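Local coordinates for protoporphyrinogen oxidase (Exiguobacterium sibiricum, PDB 3LOV), which probably uses its bound FAD to oxidise coproporphyrinogen III to coproporphyrin III, a step of heme b biosynthesis, with oxygen as electron acceptor, at residues A[258-263]-A[292-297]; A[298-303]-A[421-426]; A[336-341]-A[385-390]. All blocks are in the same frame, centred on the assembly; numbering follows the deposited sequence.

How the contacts relate
Contacts 1 and 2 follow one another along the chain in the FAD-binding part of the fold, their centres 15 Å apart. Contact 1 sets the edge strand 259-263 against the end of helix 287-293; contact 2 joins the next short helix, 300-303, to helix 417-431. Contact 3 lies about 39 Å (centre to centre) from contact 2, beside the mixed sheet, yet its segments fall inside the loop that contact 2 closes. None is wholly core: contacts 1 and 2 put their charged groups at the outer side of aliphatic packing, whereas contact 3 buries its carboxylate. Contact 1 carries an exposed salt bridge, contact 2 an arginine shared by a carbonyl and a glutamate, contact 3 an aspartate holding backbone amides.

Contact 1: residues A[258-263]-A[292-297]; sequences LAISRE and QLLPDA
Arg262 and Asp296 reach toward each other from opposite directions and meet in a salt bridge between the edge strand 259-263 of a three-stranded antiparallel sheet and the turn after helix 287-293, in the FAD-binding, Rossmann-like part of the fold. The arginine chain runs extended from CG to NE, which carries the guanidinium across the gap. There NH2 of Arg262 gives a 2.6 Å hydrogen bond to OD2 of Asp296. The two flat groups are nearly coplanar, 14° apart, and the carboxylate uses the anti lone pair of OD2. A long, charged side chain suits this exposed place; the same guanidinium also bonds the carbonyl of Gln431 and lies against Tyr432 in a cation-pi contact.

Deeper in, the chemistry turns aliphatic. Ile260 points at the partner segment with CG1 anti to its carbonyl carbon (chi1 -61°), and its side chain runs obliquely to that of Leu294, CD1 of Ile260 lying 3.8 Å from CD2 of Leu294. Branched and wholly apolar, it fits a place that Ile435 of the parallel sheet also lines. Leu293 sends CD2 to the backbone, 3.6 Å from the carbonyl carbon of Leu258, while its side chain also touches the FAD-binding Leu257. Because Leu293 ends the helix, its carbonyl can turn to a water, which donates to Leu293 O at 2.8 Å and accepts from Ile260 N at 2.9 Å.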
loop_
_atom_site.group_PDB
_atom_site.type_symbol
_atom_site.label_atom_id
_atom_site.label_comp_id
_atom_site.label_asym_id
_atom_site.label_seq_id
_atom_site.Cartn_x
_atom_site.Cartn_y
_atom_site.Cartn_z
ATOM N N LEU A 258 -21.982 -14.177 4.680
ATOM C CA LEU A 258 -22.744 -14.373 3.442
ATOM C C LEU A 258 -23.913 -13.413 3.293
ATOM O O LEU A 258 -24.371 -13.187 2.183
ATOM C CB LEU A 258 -23.286 -15.796 3.418
ATOM C CG LEU A 258 -22.266 -16.922 3.448
ATOM C CD1 LEU A 258 -22.948 -18.298 3.471
ATOM C CD2 LEU A 258 -21.329 -16.812 2.259
ATOM N N ALA A 259 -24.411 -12.854 4.393
ATOM C CA ALA A 259 -25.600 -11.990 4.350
ATOM C C ALA A 259 -25.810 -11.352 5.693
ATOM O O ALA A 259 -25.418 -11.914 6.721
ATOM C CB ALA A 259 -26.851 -12.776 3.968
ATOM N N ILE A 260 -26.420 -10.171 5.683
ATOM C CA ILE A 260 -26.796 -9.444 6.916
ATOM C C ILE A 260 -28.329 -9.204 6.920
ATOM O O ILE A 260 -28.879 -8.665 5.973
ATOM C CB ILE A 260 -26.029 -8.096 7.013
ATOM C CG1 ILE A 260 -24.495 -8.340 7.068
ATOM C CG2 ILE A 260 -26.463 -7.262 8.244
ATOM C CD1 ILE A 260 -23.663 -7.063 7.122
ATOM N N SER A 261 -29.022 -9.612 7.974
ATOM C CA SER A 261 -30.485 -9.365 8.088
ATOM C C SER A 261 -30.830 -8.716 9.389
ATOM O O SER A 261 -30.127 -8.877 10.384
ATOM C CB SER A 261 -31.228 -10.673 8.022
ATOM O OG SER A 261 -30.799 -11.426 6.913
ATOM N N ARG A 262 -31.970 -8.047 9.411
ATOM C CA ARG A 262 -32.382 -7.348 10.596
ATOM C C ARG A 262 -33.049 -8.303 11.596
ATOM O O ARG A 262 -33.845 -9.146 11.211
ATOM C CB ARG A 262 -33.291 -6.193 10.207
ATOM C CG ARG A 262 -32.592 -5.290 9.173
ATOM C CD ARG A 262 -33.278 -3.967 9.023
ATOM N NE ARG A 262 -32.950 -3.351 7.730
ATOM C CZ ARG A 262 -32.022 -2.419 7.537
ATOM N NH1 ARG A 262 -31.292 -1.979 8.546
ATOM N NH2 ARG A 262 -31.820 -1.920 6.316
ATOM N N GLU A 263 -32.660 -8.185 12.867
ATOM C CA GLU A 263 -33.296 -8.883 13.995
ATOM C C GLU A 263 -33.739 -7.814 14.958
ATOM O O GLU A 263 -33.123 -7.643 15.994
ATOM C CB GLU A 263 -32.322 -9.781 14.751
ATOM C CG GLU A 263 -32.065 -11.094 14.144
ATOM C CD GLU A 263 -33.246 -12.007 14.219
ATOM O OE1 GLU A 263 -34.249 -11.674 14.884
ATOM O OE2 GLU A 263 -33.192 -13.041 13.561
ATOM N N GLN A 292 -22.581 -5.377 -1.727
ATOM C CA GLN A 292 -23.510 -6.493 -1.917
ATOM C C GLN A 292 -24.205 -6.885 -0.610
ATOM O O GLN A 292 -25.377 -7.206 -0.618
ATOM C CB GLN A 292 -22.807 -7.728 -2.434
ATOM C CG GLN A 292 -22.899 -7.937 -3.898
ATOM C CD GLN A 292 -22.476 -9.343 -4.258
ATOM O OE1 GLN A 292 -21.443 -9.828 -3.785
ATOM N NE2 GLN A 292 -23.278 -10.014 -5.076
ATOM N N LEU A 293 -23.457 -6.889 0.496
ATOM C CA LEU A 293 -23.994 -7.248 1.813
ATOM C C LEU A 293 -24.963 -6.217 2.392
ATOM O O LEU A 293 -25.759 -6.543 3.288
ATOM C CB LEU A 293 -22.847 -7.462 2.823
ATOM C CG LEU A 293 -21.945 -8.690 2.645
ATOM C CD1 LEU A 293 -20.758 -8.522 3.579
ATOM C CD2 LEU A 293 -22.649 -10.032 2.875
ATOM N N LEU A 294 -24.906 -4.971 1.912
ATOM C CA LEU A 294 -25.765 -3.902 2.455
ATOM C C LEU A 294 -26.667 -3.310 1.383
ATOM O O LEU A 294 -26.519 -2.147 1.016
ATOM C CB LEU A 294 -24.931 -2.812 3.138
ATOM C CG LEU A 294 -23.940 -3.262 4.218
ATOM C CD1 LEU A 294 -22.962 -2.106 4.576
ATOM C CD2 LEU A 294 -24.668 -3.828 5.492
ATOM N N PRO A 295 -27.644 -4.097 0.914
ATOM C CA PRO A 295 -28.448 -3.704 -0.247
ATOM C C PRO A 295 -29.380 -2.518 -0.037
ATOM O O PRO A 295 -29.745 -1.897 -1.023
ATOM C CB PRO A 295 -29.254 -4.971 -0.558
ATOM C CG PRO A 295 -29.257 -5.736 0.730
ATOM C CD PRO A 295 -27.927 -5.489 1.316
ATOM N N ASP A 296 -29.742 -2.200 1.207
ATOM C CA ASP A 296 -30.546 -1.008 1.502
ATOM C C ASP A 296 -29.735 0.257 1.560
ATOM O O ASP A 296 -30.280 1.327 1.732
ATOM C CB ASP A 296 -31.265 -1.167 2.846
ATOM C CG ASP A 296 -32.148 -2.397 2.887
ATOM O OD1 ASP A 296 -32.503 -2.889 1.805
ATOM O OD2 ASP A 296 -32.444 -2.891 3.996
ATOM N N ALA A 297 -28.419 0.138 1.458
ATOM C CA ALA A 297 -27.583 1.292 1.447
ATOM C C ALA A 297 -27.231 1.634 -0.003
ATOM O O ALA A 297 -26.878 0.771 -0.789
ATOM C CB ALA A 297 -26.360 1.053 2.263
HETATM O O HOH W 1 -26.914 -9.073 3.021
#

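Contact 2: residues A[298-303]-A[421-426]; sequences HLPELE and IQRVRE
Arg423, on helix 417-431, reaches across to the start of helix 300-303, where it meets both the carbonyl of His298 and the carboxylate of Glu301. From CB the chain sets out with CG anti to the backbone N (chi1 -169°), then bends at chi2, so that CG and CD pass beside Glu301; CD of Arg423 lies 3.1 Å from OE2 of Glu301. NE stays farther from that oxygen, and beyond CZ the guanidinium divides its work. Arg423 NH1 gives a 2.7 Å hydrogen bond to His298 O, in the carbonyl plane, with an N-H...O angle of 155°. The same Arg423 NH1 makes a weak, salt-bridging bond to Glu301 OE1 at 3.0 Å. NH2 adds a second, weak bond to the same His298 O, leaving that carbonyl gripped by two nitrogens of one group.

Glu301 bends back at chi2 to bring its carboxylate beside the arginine, the two planes 25° apart. Its CB meanwhile rests 3.5 Å from CG2 of Val424. Were Arg423 replaced by an alanine, His298 O would probably lose both donors and the Glu301 carboxylate its positive mate across the contact.

Val424 is compact enough to sit between the helices: its CG1 lies 3.9 Å from CD1 of Leu302 and 4.0 Å from CD2 of Leu299, the N-cap residue. Ile421, one turn earlier, brings CD1 to CD2 of Leu302.

This apolar strip continues to helix 287-293, where Leu302 rests on Val290 and Val291. On another side of helix 417-431, Arg425 salt-bridges Asp443, bonds the carbonyl of Leu437 at the end of strand 435-437 and touches helix 447-463.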
loop_
_atom_site.group_PDB
_atom_site.type_symbol
_atom_site.label_atom_id
_atom_site.label_comp_id
_atom_site.label_asym_id
_atom_site.label_seq_id
_atom_site.Cartn_x
_atom_site.Cartn_y
_atom_site.Cartn_z
ATOM N N HIS A 298 -27.312 2.918 -0.334
ATOM C CA HIS A 298 -26.979 3.421 -1.669
ATOM C C HIS A 298 -25.532 3.915 -1.629
ATOM O O HIS A 298 -25.248 4.970 -1.071
ATOM C CB HIS A 298 -27.945 4.567 -2.055
ATOM C CG HIS A 298 -27.702 5.148 -3.421
ATOM N ND1 HIS A 298 -27.654 4.377 -4.562
ATOM C CD2 HIS A 298 -27.477 6.426 -3.819
ATOM C CE1 HIS A 298 -27.430 5.155 -5.609
ATOM N NE2 HIS A 298 -27.306 6.398 -5.184
ATOM N N LEU A 299 -24.626 3.121 -2.206
ATOM C CA LEU A 299 -23.188 3.298 -2.039
ATOM C C LEU A 299 -22.444 3.397 -3.397
ATOM O O LEU A 299 -21.534 2.612 -3.680
ATOM C CB LEU A 299 -22.688 2.084 -1.262
ATOM C CG LEU A 299 -23.233 1.909 0.167
ATOM C CD1 LEU A 299 -22.553 0.711 0.903
ATOM C CD2 LEU A 299 -23.073 3.168 0.957
ATOM N N PRO A 300 -22.859 4.338 -4.273
ATOM C CA PRO A 300 -22.239 4.398 -5.603
ATOM C C PRO A 300 -20.748 4.723 -5.490
ATOM O O PRO A 300 -19.964 4.278 -6.329
ATOM C CB PRO A 300 -23.000 5.539 -6.299
ATOM C CG PRO A 300 -23.526 6.389 -5.180
ATOM C CD PRO A 300 -23.858 5.402 -4.083
ATOM N N GLU A 301 -20.374 5.500 -4.462
ATOM C CA GLU A 301 -18.959 5.810 -4.202
ATOM C C GLU A 301 -18.138 4.529 -4.130
ATOM O O GLU A 301 -17.072 4.430 -4.737
ATOM C CB GLU A 301 -18.765 6.592 -2.916
ATOM C CG GLU A 301 -19.429 7.951 -2.900
ATOM C CD GLU A 301 -20.912 7.902 -2.494
ATOM O OE1 GLU A 301 -21.498 6.817 -2.331
ATOM O OE2 GLU A 301 -21.482 8.969 -2.273
ATOM N N LEU A 302 -18.653 3.516 -3.453
ATOM C CA LEU A 302 -17.957 2.232 -3.401
ATOM C C LEU A 302 -18.058 1.430 -4.699
ATOM O O LEU A 302 -17.126 0.709 -5.035
ATOM C CB LEU A 302 -18.440 1.386 -2.223
ATOM C CG LEU A 302 -18.055 1.892 -0.839
ATOM C CD1 LEU A 302 -18.344 0.785 0.196
ATOM C CD2 LEU A 302 -16.602 2.299 -0.757
ATOM N N GLU A 303 -19.180 1.536 -5.428
ATOM C CA GLU A 303 -19.295 0.855 -6.747
ATOM C C GLU A 303 -18.284 1.418 -7.768
ATOM O O GLU A 303 -17.807 0.714 -8.617
ATOM C CB GLU A 303 -20.714 0.985 -7.329
ATOM C CG GLU A 303 -21.766 0.245 -6.527
ATOM C CD GLU A 303 -23.198 0.696 -6.802
ATOM O OE1 GLU A 303 -23.425 1.697 -7.510
ATOM O OE2 GLU A 303 -24.107 0.065 -6.246
ATOM N N ILE A 421 -15.951 8.864 1.257
ATOM C CA ILE A 421 -15.986 7.819 2.269
ATOM C C ILE A 421 -16.821 8.285 3.492
ATOM O O ILE A 421 -17.540 7.478 4.058
ATOM C CB ILE A 421 -14.596 7.432 2.669
ATOM C CG1 ILE A 421 -13.893 6.694 1.489
ATOM C CG2 ILE A 421 -14.555 6.669 4.043
ATOM C CD1 ILE A 421 -14.652 5.530 0.829
ATOM N N GLN A 422 -16.726 9.552 3.915
ATOM C CA GLN A 422 -17.594 10.103 4.987
ATOM C C GLN A 422 -19.068 9.910 4.608
ATOM O O GLN A 422 -19.908 9.481 5.420
ATOM C CB GLN A 422 -17.277 11.605 5.248
ATOM C CG GLN A 422 -18.434 12.421 5.870
ATOM C CD GLN A 422 -18.105 13.908 6.123
ATOM O OE1 GLN A 422 -16.966 14.353 5.972
ATOM N NE2 GLN A 422 -19.117 14.671 6.522
ATOM N N ARG A 423 -19.400 10.243 3.365
ATOM C CA ARG A 423 -20.766 10.072 2.928
ATOM C C ARG A 423 -21.170 8.582 2.912
ATOM O O ARG A 423 -22.253 8.267 3.344
ATOM C CB ARG A 423 -21.017 10.777 1.580
ATOM C CG ARG A 423 -22.521 10.864 1.182
ATOM C CD ARG A 423 -22.889 9.657 0.355
ATOM N NE ARG A 423 -24.297 9.272 0.367
ATOM C CZ ARG A 423 -24.748 8.126 -0.130
ATOM N NH1 ARG A 423 -23.894 7.234 -0.644
ATOM N NH2 ARG A 423 -26.052 7.856 -0.103
ATOM N N VAL A 424 -20.309 7.671 2.441
ATOM C CA VAL A 424 -20.580 6.218 2.509
ATOM C C VAL A 424 -20.917 5.795 3.977
ATOM O O VAL A 424 -21.960 5.181 4.236
ATOM C CB VAL A 424 -19.397 5.375 1.858
ATOM C CG1 VAL A 424 -19.395 3.904 2.283
ATOM C CG2 VAL A 424 -19.405 5.472 0.325
ATOM N N ARG A 425 -20.090 6.218 4.931
ATOM C CA ARG A 425 -20.265 5.862 6.342
ATOM C C ARG A 425 -21.568 6.379 6.955
ATOM O O ARG A 425 -22.213 5.648 7.725
ATOM C CB ARG A 425 -19.071 6.332 7.162
ATOM C CG ARG A 425 -17.794 5.502 6.859
ATOM C CD ARG A 425 -16.682 5.877 7.823
ATOM N NE ARG A 425 -15.644 4.852 7.912
ATOM C CZ ARG A 425 -14.345 5.057 7.690
ATOM N NH1 ARG A 425 -13.858 6.264 7.395
ATOM N NH2 ARG A 425 -13.506 4.048 7.826
ATOM N N GLU A 426 -21.986 7.591 6.557
ATOM C CA GLU A 426 -23.258 8.180 7.005
ATOM C C GLU A 426 -24.445 7.432 6.440
ATOM O O GLU A 426 -25.452 7.227 7.123
ATOM C CB GLU A 426 -23.348 9.651 6.570
ATOM C CG GLU A 426 -22.381 10.543 7.316
ATOM C CD GLU A 426 -22.291 11.940 6.715
ATOM O OE1 GLU A 426 -23.101 12.253 5.804
ATOM O OE2 GLU A 426 -21.400 12.712 7.155
#

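Contact 3: residues A[336-341]-A[385-390]; sequences APYSIT and LQDLEK
Tyr338 and Asp387 mark the nearest backbone approach, 5.9 Å between their CA atoms, where an irregular segment passes a helix. Segment 336-341 makes an inverse gamma turn centred on Pro337 and then leads into strand 340-345, turning a corner at Thr341; residues 385-390 belong to helix 377-392.

Asp387 points toward this loop and carries most of the contact. Asp387 OD2 takes two backbone N-H groups: Ile340 N at 2.8 Å, met nearly along the C-O axis, and Ser339 N at 2.6 Å in a weak, bent bond. Asp387 OD1 accepts from a water 2.5 Å away, which also lies 2.6 Å from Ser339 OG. A short acidic side chain suits the place, since it is buried and still finds polar partners for both oxygens.

The Tyr338 ring stands almost upright to the carboxylate, planes 79° apart, with OD1 at its edge. Lys390, extended beyond CG, runs at about a right angle to the Tyr338 side chain and puts NZ 3.4 Å from Tyr338 OH in a weak bond. A second water links NZ to Pro337 O. Farther along the segment, Ile340 CD1 packs 3.9 Å from Leu388 CD2, with aliphatic neighbours Ala362 and Val364 of strand 357-364.

The arrangement is a helix-borne carboxylate accepting two successive backbone N-H groups of a loop, one of the bonds weak, here where helix 377-392 packs against the mixed sheet of this flavin-containing amine oxidoreductase fold, away from the FAD site.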
loop_
_atom_site.group_PDB
_atom_site.type_symbol
_atom_site.label_atom_id
_atom_site.label_comp_id
_atom_site.label_asym_id
_atom_site.label_seq_id
_atom_site.Cartn_x
_atom_site.Cartn_y
_atom_site.Cartn_z
ATOM N N ALA A 336 7.527 1.332 -21.317
ATOM C CA ALA A 336 8.662 0.504 -21.775
ATOM C C ALA A 336 8.178 -0.905 -22.070
ATOM O O ALA A 336 7.181 -1.312 -21.515
ATOM C CB ALA A 336 9.809 0.477 -20.710
ATOM N N PRO A 337 8.904 -1.679 -22.900
ATOM C CA PRO A 337 8.385 -3.016 -23.274
ATOM C C PRO A 337 8.668 -4.135 -22.257
ATOM O O PRO A 337 9.482 -5.027 -22.523
ATOM C CB PRO A 337 9.070 -3.264 -24.629
ATOM C CG PRO A 337 10.372 -2.529 -24.511
ATOM C CD PRO A 337 10.057 -1.291 -23.735
ATOM N N TYR A 338 8.001 -4.076 -21.094
ATOM C CA TYR A 338 8.211 -5.035 -20.006
ATOM C C TYR A 338 6.900 -5.365 -19.331
ATOM O O TYR A 338 6.002 -4.554 -19.300
ATOM C CB TYR A 338 9.178 -4.473 -18.949
ATOM C CG TYR A 338 10.517 -4.118 -19.499
ATOM C CD1 TYR A 338 11.481 -5.104 -19.688
ATOM C CD2 TYR A 338 10.822 -2.827 -19.854
ATOM C CE1 TYR A 338 12.721 -4.813 -20.206
ATOM C CE2 TYR A 338 12.065 -2.515 -20.388
ATOM C CZ TYR A 338 13.015 -3.520 -20.556
ATOM O OH TYR A 338 14.260 -3.247 -21.085
ATOM N N SER A 339 6.810 -6.571 -18.803
ATOM C CA SER A 339 5.708 -6.977 -17.963
ATOM C C SER A 339 5.868 -6.500 -16.527
ATOM O O SER A 339 4.878 -6.157 -15.893
ATOM C CB SER A 339 5.597 -8.501 -17.989
ATOM O OG SER A 339 5.373 -8.963 -19.315
ATOM N N ILE A 340 7.093 -6.446 -16.003
ATOM C CA ILE A 340 7.288 -6.016 -14.626
ATOM C C ILE A 340 7.212 -4.494 -14.421
ATOM O O ILE A 340 7.721 -3.719 -15.231
ATOM C CB ILE A 340 8.577 -6.592 -13.992
ATOM C CG1 ILE A 340 9.862 -6.022 -14.598
ATOM C CG2 ILE A 340 8.596 -8.085 -14.128
ATOM C CD1 ILE A 340 11.156 -6.712 -14.004
ATOM N N THR A 341 6.573 -4.072 -13.328
ATOM C CA THR A 341 6.465 -2.656 -12.999
ATOM C C THR A 341 7.566 -2.193 -12.043
ATOM O O THR A 341 7.827 -0.986 -11.924
ATOM C CB THR A 341 5.130 -2.379 -12.328
ATOM O OG1 THR A 341 5.162 -2.935 -11.017
ATOM C CG2 THR A 341 3.930 -3.042 -13.153
ATOM N N LEU A 385 10.862 -13.672 -16.075
ATOM C CA LEU A 385 12.230 -14.120 -16.399
ATOM C C LEU A 385 12.777 -13.446 -17.644
ATOM O O LEU A 385 13.909 -12.952 -17.632
ATOM C CB LEU A 385 12.324 -15.637 -16.553
ATOM C CG LEU A 385 12.837 -16.250 -15.258
ATOM C CD1 LEU A 385 12.327 -17.694 -15.015
ATOM C CD2 LEU A 385 14.355 -16.122 -15.196
ATOM N N GLN A 386 11.981 -13.416 -18.706
ATOM C CA GLN A 386 12.394 -12.726 -19.919
ATOM C C GLN A 386 12.755 -11.262 -19.655
ATOM O O GLN A 386 13.715 -10.733 -20.223
ATOM C CB GLN A 386 11.279 -12.741 -20.947
ATOM C CG GLN A 386 10.937 -14.115 -21.454
ATOM C CD GLN A 386 9.987 -14.069 -22.639
ATOM O OE1 GLN A 386 9.839 -13.023 -23.295
ATOM N NE2 GLN A 386 9.352 -15.209 -22.932
ATOM N N ASP A 387 11.940 -10.585 -18.855
ATOM C CA ASP A 387 12.195 -9.179 -18.573
ATOM C C ASP A 387 13.542 -9.082 -17.915
ATOM O O ASP A 387 14.392 -8.331 -18.367
ATOM C CB ASP A 387 11.112 -8.564 -17.667
ATOM C CG ASP A 387 9.823 -8.230 -18.413
ATOM O OD1 ASP A 387 9.812 -8.330 -19.647
ATOM O OD2 ASP A 387 8.809 -7.853 -17.768
ATOM N N LEU A 388 13.757 -9.858 -16.865
ATOM C CA LEU A 388 14.977 -9.714 -16.087
ATOM C C LEU A 388 16.224 -10.095 -16.903
ATOM O O LEU A 388 17.254 -9.416 -16.849
ATOM C CB LEU A 388 14.898 -10.525 -14.799
ATOM C CG LEU A 388 14.012 -9.915 -13.700
ATOM C CD1 LEU A 388 13.880 -10.869 -12.501
ATOM C CD2 LEU A 388 14.553 -8.528 -13.247
ATOM N N GLU A 389 16.128 -11.159 -17.680
ATOM C CA GLU A 389 17.264 -11.573 -18.485
ATOM C C GLU A 389 17.646 -10.467 -19.468
ATOM O O GLU A 389 18.807 -10.277 -19.784
ATOM C CB GLU A 389 16.955 -12.891 -19.214
ATOM C CG GLU A 389 16.827 -14.079 -18.264
ATOM C CD GLU A 389 16.852 -15.426 -18.960
ATOM O OE1 GLU A 389 16.395 -15.521 -20.127
ATOM O OE2 GLU A 389 17.333 -16.390 -18.323
ATOM N N LYS A 390 16.660 -9.741 -19.963
ATOM C CA LYS A 390 16.945 -8.655 -20.867
ATOM C C LYS A 390 17.554 -7.500 -20.082
ATOM O O LYS A 390 18.541 -6.909 -20.510
ATOM C CB LYS A 390 15.683 -8.209 -21.586
ATOM C CG LYS A 390 15.932 -7.157 -22.650
ATOM C CD LYS A 390 14.622 -6.583 -23.208
ATOM C CE LYS A 390 14.904 -5.339 -24.078
ATOM N NZ LYS A 390 13.733 -4.425 -24.219
HETATM O O HOH W 2 11.461 -6.210 -23.869
HETATM O O HOH W 3 7.637 -9.290 -20.476
#